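Local coordinates for mandelate racemase / muconate lactonizing enzyme, C-terminal domain protein (PDB 4JHM) that is of unknown function but belongs to the mandelate racemase / muconate lactonizing enzyme family, with an enolase-like N-terminal domain and a TIM-barrel-like C-terminal domain, at residues D144-E147 and E148-Y152; Y169-Y172 and D173-V176. All coordinates share one frame; numbering follows the deposited sequence.

Interaction 1: D144-E147 and E148-Y152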
loop_
_atom_site.group_PDB
_atom_site.type_symbol
_atom_site.label_atom_id
_atom_site.label_comp_id
_atom_site.label_asym_id
_atom_site.label_seq_id
_atom_site.Cartn_x
_atom_site.Cartn_y
_atom_site.Cartn_z
ATOM N N ASP A 144 -43.418 13.388 -12.836
ATOM C CA ASP A 144 -43.141 13.207 -14.261
ATOM C C ASP A 144 -42.447 14.423 -14.876
ATOM O O ASP A 144 -41.591 14.275 -15.749
ATOM C CB ASP A 144 -44.432 12.901 -15.029
ATOM C CG ASP A 144 -44.865 11.451 -14.895
ATOM O OD1 ASP A 144 -44.966 10.960 -13.753
ATOM O OD2 ASP A 144 -45.109 10.800 -15.933
ATOM N N THR A 145 -42.822 15.618 -14.427
ATOM C CA THR A 145 -42.194 16.849 -14.905
ATOM C C THR A 145 -41.542 17.628 -13.770
ATOM O O THR A 145 -41.991 17.576 -12.625
ATOM C CB THR A 145 -43.208 17.770 -15.604
ATOM O OG1 THR A 145 -44.371 17.920 -14.780
ATOM C CG2 THR A 145 -43.612 17.199 -16.947
ATOM N N VAL A 146 -40.484 18.360 -14.108
ATOM C CA VAL A 146 -39.736 19.159 -13.142
ATOM C C VAL A 146 -40.619 20.159 -12.407
ATOM O O VAL A 146 -40.390 20.443 -11.231
ATOM C CB VAL A 146 -38.597 19.941 -13.831
ATOM C CG1 VAL A 146 -38.159 21.125 -12.978
ATOM C CG2 VAL A 146 -37.421 19.024 -14.129
ATOM N N GLU A 147 -41.619 20.693 -13.106
ATOM C CA GLU A 147 -42.461 21.762 -12.564
ATOM C C GLU A 147 -43.371 21.268 -11.440
ATOM O O GLU A 147 -43.765 22.043 -10.571
ATOM C CB GLU A 147 -43.301 22.406 -13.674
ATOM C CG GLU A 147 -42.501 23.244 -14.668
ATOM C CD GLU A 147 -41.576 22.413 -15.543
ATOM O OE1 GLU A 147 -41.881 21.224 -15.787
ATOM O OE2 GLU A 147 -40.541 22.951 -15.993
ATOM N N GLU A 148 -43.692 19.979 -11.455
ATOM C CA GLU A 148 -44.518 19.381 -10.408
ATOM C C GLU A 148 -43.824 19.407 -9.047
ATOM O O GLU A 148 -44.474 19.281 -8.012
ATOM C CB GLU A 148 -44.878 17.935 -10.772
ATOM C CG GLU A 148 -45.813 17.802 -11.967
ATOM C CD GLU A 148 -46.205 16.362 -12.248
ATOM O OE1 GLU A 148 -46.866 15.743 -11.387
ATOM O OE2 GLU A 148 -45.857 15.847 -13.332
ATOM N N TYR A 149 -42.502 19.567 -9.056
ATOM C CA TYR A 149 -41.711 19.529 -7.830
ATOM C C TYR A 149 -41.863 20.781 -6.971
ATOM O O TYR A 149 -41.736 20.713 -5.750
ATOM C CB TYR A 149 -40.228 19.316 -8.159
ATOM C CG TYR A 149 -39.850 17.867 -8.382
ATOM C CD1 TYR A 149 -39.968 17.282 -9.635
ATOM C CD2 TYR A 149 -39.380 17.082 -7.335
ATOM C CE1 TYR A 149 -39.630 15.956 -9.841
ATOM C CE2 TYR A 149 -39.044 15.756 -7.531
ATOM C CZ TYR A 149 -39.169 15.197 -8.787
ATOM O OH TYR A 149 -38.832 13.878 -8.991
ATOM N N PHE A 150 -42.129 21.921 -7.599
ATOM C CA PHE A 150 -42.097 23.195 -6.882
ATOM C C PHE A 150 -43.224 23.337 -5.857
ATOM O O PHE A 150 -42.969 23.717 -4.713
ATOM C CB PHE A 150 -42.102 24.374 -7.859
ATOM C CG PHE A 150 -40.983 24.337 -8.866
ATOM C CD1 PHE A 150 -39.707 23.950 -8.494
ATOM C CD2 PHE A 150 -41.209 24.703 -10.184
ATOM C CE1 PHE A 150 -38.681 23.919 -9.420
ATOM C CE2 PHE A 150 -40.185 24.676 -11.115
ATOM C CZ PHE A 150 -38.919 24.285 -10.732
ATOM N N PRO A 151 -44.475 23.045 -6.257
ATOM C CA PRO A 151 -45.551 23.077 -5.267
ATOM C C PRO A 151 -45.251 22.167 -4.082
ATOM O O PRO A 151 -45.356 22.588 -2.932
ATOM C CB PRO A 151 -46.764 22.561 -6.046
ATOM C CG PRO A 151 -46.472 22.897 -7.466
ATOM C CD PRO A 151 -44.981 22.772 -7.615
ATOM N N TYR A 152 -44.865 20.930 -4.367
ATOM C CA TYR A 152 -44.558 19.967 -3.322
ATOM C C TYR A 152 -43.487 20.503 -2.377
ATOM O O TYR A 152 -43.619 20.409 -1.157
ATOM C CB TYR A 152 -44.099 18.639 -3.932
ATOM C CG TYR A 152 -43.657 17.634 -2.901
ATOM C CD1 TYR A 152 -42.340 17.596 -2.463
ATOM C CD2 TYR A 152 -44.555 16.734 -2.348
ATOM C CE1 TYR A 152 -41.927 16.682 -1.512
ATOM C CE2 TYR A 152 -44.150 15.817 -1.394
ATOM C CZ TYR A 152 -42.832 15.797 -0.982
ATOM O OH TYR A 152 -42.419 14.890 -0.037
#
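Thr145 and Glu148 grip each other where the chain turns into helix 149-159. Glu148 OE2 takes two bonds from Thr145. The hydroxyl OG1 gives its proton to the anti lone pair of OE2 at 2.9 Å. The backbone N of Thr145 approaches the same OE2 from above the carboxylate plane, at 3.2 Å. OG1 sits between the backbone N and the carbonyl carbon (chi1 49°), which turns it to the carboxylate. The Glu148 chain is extended through chi2 (-177°) and crosses the threonine side chain at about a right angle. In return, Glu148 N donates to Thr145 O at 3.2 Å. This polar side is exposed, with Asp144 and Glu147 also on the surface.

The other side packs more closely. Val146 CG1 lies 4.0 Å from Phe150 CZ, and Val146 O stands over the centre of one face of the phenyl ring. Both residues also rest on helix 172-186. Tyr149 is buried, and the carbonyl oxygens of Thr145 and Val146 lie at its ring edge. Its hydroxyl is bonded to His167 O. Tyr149 N closes a turn on Val146 O at 3.2 Å.

The bond from Thr145 N to the glutamate three residues on resembles one half of a capping box. The reciprocal bond, from Glu148 N to Thr145 OG1, is not made. The arrangement introduces a helix after a strand in the TIM-barrel-like fold.

Interaction 2: Y169-Y172 and D173-V176; sequences YCVY and DKDV
Asp175 carries CG beside its own backbone N (chi1 -68°), which sends the carboxylate back to the backbone of Tyr169 and Cys170. Tyr172 has CG opposite its backbone N (chi1 -177°), and its ring swings out to Val176. The site is a beta-alpha connection of the TIM-barrel-like fold, where the loop after strand 163-167 enters helix 172-186.

Asp175 OD1 receives two weak bonds. Tyr169 N lies 2.9 Å from OD1 and Cys170 N lies 3.1 Å from it. Both approach at poor angles, so the carboxylate holds the loop by two bent, weak bonds. OD1 also lies at the edge of the Tyr169 ring, in its plane. The other oxygen, OD2, is bonded to Tyr201 OH. The first helical bond is much straighter. Asp175 N points almost straight at Val171 O, 3.0 Å away (175° at the hydrogen). Val176 N follows on Tyr172 O with a more bent bond.

Lys174 comes over one face of the Tyr169 ring, at about a right angle to that side chain. Its CE is 4.0 Å from the ring centroid, a CH-pi contact, and the bend at chi3 lays the chain there. NZ continues to a salt bridge with Asp28. Tyr172 also packs on helix 203-215. A second CH-pi contact is made on its ring: Val176 CG2 lies over one face, offset toward the rim, 3.7 Å from the centroid.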
loop_
_atom_site.group_PDB
_atom_site.type_symbol
_atom_site.label_atom_id
_atom_site.label_comp_id
_atom_site.label_asym_id
_atom_site.label_seq_id
_atom_site.Cartn_x
_atom_site.Cartn_y
_atom_site.Cartn_z
ATOM N N TYR A 169 -35.471 10.981 -11.480
ATOM C CA TYR A 169 -35.647 10.105 -12.622
ATOM C C TYR A 169 -34.551 9.047 -12.678
ATOM O O TYR A 169 -34.732 7.992 -13.280
ATOM C CB TYR A 169 -35.670 10.937 -13.905
ATOM C CG TYR A 169 -36.674 12.070 -13.849
ATOM C CD1 TYR A 169 -38.011 11.848 -14.145
ATOM C CD2 TYR A 169 -36.291 13.355 -13.480
ATOM C CE1 TYR A 169 -38.938 12.875 -14.086
ATOM C CE2 TYR A 169 -37.211 14.388 -13.419
ATOM C CZ TYR A 169 -38.534 14.142 -13.725
ATOM O OH TYR A 169 -39.463 15.156 -13.668
ATOM N N CYS A 170 -33.424 9.325 -12.032
ATOM C CA CYS A 170 -32.280 8.421 -12.065
ATOM C C CYS A 170 -31.755 8.287 -13.492
ATOM O O CYS A 170 -31.228 7.247 -13.884
ATOM C CB CYS A 170 -32.656 7.061 -11.482
ATOM S SG CYS A 170 -33.225 7.182 -9.774
ATOM N N VAL A 171 -31.916 9.368 -14.250
ATOM C CA VAL A 171 -31.371 9.501 -15.590
ATOM C C VAL A 171 -30.645 10.850 -15.644
ATOM O O VAL A 171 -31.263 11.899 -15.831
ATOM C CB VAL A 171 -32.488 9.437 -16.654
ATOM C CG1 VAL A 171 -31.951 9.787 -18.034
ATOM C CG2 VAL A 171 -33.135 8.059 -16.660
ATOM N N TYR A 172 -29.333 10.813 -15.447
ATOM C CA TYR A 172 -28.509 12.017 -15.398
ATOM C C TYR A 172 -29.112 13.214 -16.145
ATOM O O TYR A 172 -29.247 14.293 -15.579
ATOM C CB TYR A 172 -27.110 11.711 -15.946
ATOM C CG TYR A 172 -26.168 12.885 -15.879
ATOM C CD1 TYR A 172 -25.844 13.468 -14.664
ATOM C CD2 TYR A 172 -25.596 13.408 -17.026
ATOM C CE1 TYR A 172 -24.983 14.546 -14.595
ATOM C CE2 TYR A 172 -24.737 14.489 -16.968
ATOM C CZ TYR A 172 -24.436 15.054 -15.750
ATOM O OH TYR A 172 -23.585 16.130 -15.687
ATOM N N ASP A 173 -29.473 13.025 -17.409
ATOM C CA ASP A 173 -29.955 14.135 -18.239
ATOM C C ASP A 173 -31.197 14.819 -17.673
ATOM O O ASP A 173 -31.219 16.042 -17.524
ATOM C CB ASP A 173 -30.227 13.649 -19.658
ATOM C CG ASP A 173 -28.989 13.090 -20.318
ATOM O OD1 ASP A 173 -28.019 13.858 -20.509
ATOM O OD2 ASP A 173 -28.983 11.880 -20.633
ATOM N N LYS A 174 -32.224 14.034 -17.360
ATOM C CA LYS A 174 -33.448 14.574 -16.765
ATOM C C LYS A 174 -33.198 15.077 -15.340
ATOM O O LYS A 174 -33.716 16.119 -14.936
ATOM C CB LYS A 174 -34.555 13.520 -16.778
ATOM C CG LYS A 174 -34.981 13.109 -18.182
ATOM C CD LYS A 174 -35.877 11.881 -18.178
ATOM C CE LYS A 174 -37.285 12.217 -17.712
ATOM N NZ LYS A 174 -38.167 11.016 -17.704
ATOM N N ASP A 175 -32.387 14.344 -14.587
ATOM C CA ASP A 175 -32.035 14.748 -13.230
ATOM C C ASP A 175 -31.301 16.086 -13.200
ATOM O O ASP A 175 -31.394 16.827 -12.225
ATOM C CB ASP A 175 -31.172 13.680 -12.571
ATOM C CG ASP A 175 -31.935 12.402 -12.297
ATOM O OD1 ASP A 175 -33.171 12.391 -12.468
ATOM O OD2 ASP A 175 -31.300 11.407 -11.905
ATOM N N VAL A 176 -30.567 16.395 -14.263
ATOM C CA VAL A 176 -29.830 17.654 -14.327
ATOM C C VAL A 176 -30.779 18.830 -14.548
ATOM O O VAL A 176 -30.568 19.915 -14.008
ATOM C CB VAL A 176 -28.758 17.633 -15.436
ATOM C CG1 VAL A 176 -28.329 19.048 -15.799
ATOM C CG2 VAL A 176 -27.553 16.810 -14.998
#

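In the fold
The two contacts follow in series along the chain. Interaction 1 lies between strand 133-139 and helix 149-159. Interaction 2 lies between strand 163-167 and helix 172-186. The two strands are parallel neighbours in the barrel sheet, so these are two successive beta-alpha connections. The contact centres are 14 Å apart, on the same side of the chain's centre. They touch through Tyr169 OH, which lies 3.1 Å from Asp144 O in a weak, probable hydrogen bond. Tyr149 also packs against Tyr169. The loops leading into the two helices thus meet at the barrel end which, in this superfamily, carries the active site.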